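Local structure of POU domain, class 6, transcription factor 1 (Homo sapiens, 3D1N) at residues K14-S19 and W67-E72. The protein binds DNA as a transcription factor, as in its complex with the corticotrophin-releasing hormone gene promoter, and probably prefers a variant of the octamer motif. The protein carries 2 engineered substitutions. Numbering follows the deposited sequence.
With nucleotides of chain C.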
loop_
_atom_site.group_PDB
_atom_site.type_symbol
_atom_site.label_atom_id
_atom_site.label_comp_id
_atom_site.label_asym_id
_atom_site.label_seq_id
_atom_site.Cartn_x
_atom_site.Cartn_y
_atom_site.Cartn_z
ATOM N N LYS K 14 -4.696 17.491 1.264
ATOM C CA LYS K 14 -4.224 16.156 0.924
ATOM C C LYS K 14 -5.386 15.286 0.471
ATOM O O LYS K 14 -5.365 14.746 -0.639
ATOM C CB LYS K 14 -3.510 15.501 2.111
ATOM C CG LYS K 14 -3.636 13.978 2.130
ATOM C CD LYS K 14 -2.592 13.306 3.021
ATOM C CE LYS K 14 -1.389 12.819 2.212
ATOM N NZ LYS K 14 -0.617 11.754 2.921
ATOM N N ILE K 15 -6.403 15.186 1.329
ATOM C CA ILE K 15 -7.556 14.319 1.091
ATOM C C ILE K 15 -8.403 14.761 -0.103
ATOM O O ILE K 15 -8.987 13.922 -0.785
ATOM C CB ILE K 15 -8.461 14.180 2.345
ATOM C CG1 ILE K 15 -7.624 14.136 3.627
ATOM C CG2 ILE K 15 -9.339 12.935 2.237
ATOM C CD1 ILE K 15 -8.437 13.873 4.899
ATOM N N ARG K 16 -8.482 16.065 -0.357
ATOM C CA ARG K 16 -9.160 16.546 -1.558
ATOM C C ARG K 16 -8.403 16.090 -2.801
ATOM O O ARG K 16 -8.996 15.840 -3.849
ATOM C CB ARG K 16 -9.244 18.070 -1.568
ATOM C CG ARG K 16 -10.205 18.685 -0.573
ATOM C CD ARG K 16 -10.182 20.200 -0.731
ATOM N NE ARG K 16 -10.914 20.901 0.318
ATOM C CZ ARG K 16 -11.098 22.217 0.348
ATOM N NH1 ARG K 16 -10.605 22.986 -0.617
ATOM N NH2 ARG K 16 -11.780 22.766 1.343
ATOM N N ARG K 17 -7.084 16.000 -2.667
ATOM C CA ARG K 17 -6.192 15.646 -3.766
ATOM C C ARG K 17 -6.242 14.143 -3.987
ATOM O O ARG K 17 -6.212 13.649 -5.122
ATOM C CB ARG K 17 -4.768 16.080 -3.412
ATOM C CG ARG K 17 -3.830 16.246 -4.600
ATOM C CD ARG K 17 -2.751 15.191 -4.591
ATOM N NE ARG K 17 -2.305 14.917 -3.232
ATOM C CZ ARG K 17 -1.592 13.851 -2.891
ATOM N NH1 ARG K 17 -1.253 12.965 -3.819
ATOM N NH2 ARG K 17 -1.228 13.671 -1.628
ATOM N N LEU K 18 -6.308 13.427 -2.871
ATOM C CA LEU K 18 -6.497 11.990 -2.866
ATOM C C LEU K 18 -7.873 11.665 -3.436
ATOM O O LEU K 18 -8.001 10.881 -4.380
ATOM C CB LEU K 18 -6.372 11.457 -1.436
ATOM C CG LEU K 18 -4.960 11.544 -0.852
ATOM C CD1 LEU K 18 -4.863 10.905 0.528
ATOM C CD2 LEU K 18 -3.970 10.899 -1.808
ATOM N N SER K 19 -8.900 12.290 -2.868
ATOM C CA SER K 19 -10.269 12.087 -3.323
ATOM C C SER K 19 -10.532 12.804 -4.642
ATOM O O SER K 19 -11.629 13.300 -4.893
ATOM C CB SER K 19 -11.261 12.527 -2.251
ATOM O OG SER K 19 -11.062 11.776 -1.063
ATOM N N TRP K 67 -6.223 26.829 -7.089
ATOM C CA TRP K 67 -5.975 25.743 -8.028
ATOM C C TRP K 67 -6.779 24.523 -7.611
ATOM O O TRP K 67 -7.432 23.891 -8.433
ATOM C CB TRP K 67 -4.493 25.388 -8.047
ATOM C CG TRP K 67 -4.053 24.724 -9.311
ATOM C CD1 TRP K 67 -3.604 25.338 -10.444
ATOM C CD2 TRP K 67 -4.009 23.317 -9.574
ATOM N NE1 TRP K 67 -3.282 24.401 -11.398
ATOM C CE2 TRP K 67 -3.521 23.153 -10.890
ATOM C CE3 TRP K 67 -4.331 22.181 -8.828
ATOM C CZ2 TRP K 67 -3.348 21.898 -11.473
ATOM C CZ3 TRP K 67 -4.159 20.935 -9.410
ATOM C CH2 TRP K 67 -3.671 20.805 -10.720
ATOM N N LEU K 68 -6.715 24.204 -6.321
ATOM C CA LEU K 68 -7.493 23.120 -5.730
ATOM C C LEU K 68 -8.987 23.331 -5.952
ATOM O O LEU K 68 -9.661 22.497 -6.556
ATOM C CB LEU K 68 -7.192 23.028 -4.234
ATOM C CG LEU K 68 -8.228 22.364 -3.327
ATOM C CD1 LEU K 68 -8.321 20.877 -3.614
ATOM C CD2 LEU K 68 -7.883 22.614 -1.862
ATOM N N ASN K 69 -9.503 24.452 -5.453
ATOM C CA ASN K 69 -10.888 24.823 -5.705
ATOM C C ASN K 69 -11.112 24.997 -7.201
ATOM O O ASN K 69 -12.052 24.438 -7.770
ATOM C CB ASN K 69 -11.245 26.112 -4.963
ATOM C CG ASN K 69 -11.188 25.954 -3.453
ATOM O OD1 ASN K 69 -10.638 24.980 -2.936
ATOM N ND2 ASN K 69 -11.757 26.919 -2.737
ATOM N N GLU K 70 -10.223 25.759 -7.832
ATOM C CA GLU K 70 -10.290 26.029 -9.266
ATOM C C GLU K 70 -10.409 24.772 -10.130
ATOM O O GLU K 70 -10.937 24.830 -11.236
ATOM C CB GLU K 70 -9.066 26.837 -9.704
ATOM N N ALA K 71 -9.918 23.643 -9.627
ATOM C CA ALA K 71 -9.925 22.396 -10.391
ATOM C C ALA K 71 -10.947 21.402 -9.871
ATOM O O ALA K 71 -11.326 20.476 -10.583
ATOM C CB ALA K 71 -8.547 21.763 -10.402
ATOM N N GLU K 72 -11.377 21.579 -8.626
ATOM C CA GLU K 72 -12.412 20.721 -8.062
ATOM C C GLU K 72 -13.715 20.876 -8.834
ATOM O O GLU K 72 -14.413 19.897 -9.102
ATOM C CB GLU K 72 -12.636 21.033 -6.587
ATOM C CG GLU K 72 -11.806 20.186 -5.652
ATOM C CD GLU K 72 -11.930 20.628 -4.208
ATOM O OE1 GLU K 72 -12.421 21.754 -3.975
ATOM O OE2 GLU K 72 -11.534 19.851 -3.311
ATOM P P DA C 10 0.895 10.283 -3.867
ATOM O OP1 DA C 10 -0.439 10.364 -3.230
ATOM O OP2 DA C 10 1.303 11.196 -4.970
ATOM O "O5'" DA C 10 1.920 10.318 -2.648
ATOM C "C5'" DA C 10 1.867 9.306 -1.653
ATOM C "C4'" DA C 10 3.093 9.405 -0.746
ATOM O "O4'" DA C 10 4.306 8.974 -1.418
ATOM C "C3'" DA C 10 3.394 10.812 -0.223
ATOM O "O3'" DA C 10 3.464 10.729 1.198
ATOM C "C2'" DA C 10 4.710 11.230 -0.900
ATOM C "C1'" DA C 10 5.372 9.876 -1.140
ATOM N N9 DA C 10 6.333 9.733 -2.246
ATOM C C8 DA C 10 6.159 10.054 -3.574
ATOM N N7 DA C 10 7.204 9.769 -4.343
ATOM C C5 DA C 10 8.131 9.210 -3.458
ATOM C C6 DA C 10 9.447 8.697 -3.637
ATOM N N6 DA C 10 10.067 8.662 -4.835
ATOM N N1 DA C 10 10.102 8.232 -2.535
ATOM C C2 DA C 10 9.473 8.269 -1.353
ATOM N N3 DA C 10 8.236 8.708 -1.059
ATOM C C4 DA C 10 7.610 9.179 -2.165
#
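Arg16 reaches from helix 4-18 to helix 54-73, where its side chain meets Leu68, Asn69 and Glu72. It runs extended from CG to NE and crosses the Leu68 side chain at about a right angle. The aliphatic part packs on the leucine methyls, with Arg16 CD 3.5 Å from Leu68 CD1, while Leu68 CG lies at the edge of the guanidinium, in its plane. The leucine's first torsion puts CG opposite the backbone N and beside the carbonyl carbon, which directs the methyls at helix 4-18; Phe9 and Phe13 of that helix also touch the Leu68 side chain. The contact pairs the first and last helices of the POU-specific domain, a four-helix bundle (4-18, 24-31, 41-49, 54-73) whose middle two helices form the helix-turn-helix; the local axes are 11.2 Å apart and inclined by 30°. Glu72, one helical turn on, lays its carboxylate across the same arginine; Arg16 NE and Glu72 OE2 form a long salt bridge of 3.8 Å, and the guanidinium and carboxylate planes are 38° apart. Asn69 adds its OD1 near the guanidinium plane, 3.1 Å from Arg16 NH1. An alanine in place of Arg16 is likely to leave the Glu72 carboxylate without this cationic mate and the Leu68 methyls short of cover. Next along the chain, Arg17 turns to the DNA: bent at chi2 and chi3, it sends NH1 to OP1 of DA10 of chain C, a hydrogen bond of 2.8 Å with an N-H...O angle of 155°. The same guanidinium salt-bridges Glu48 through NH2, and Leu18 CD2 sits on one face, offset toward the rim.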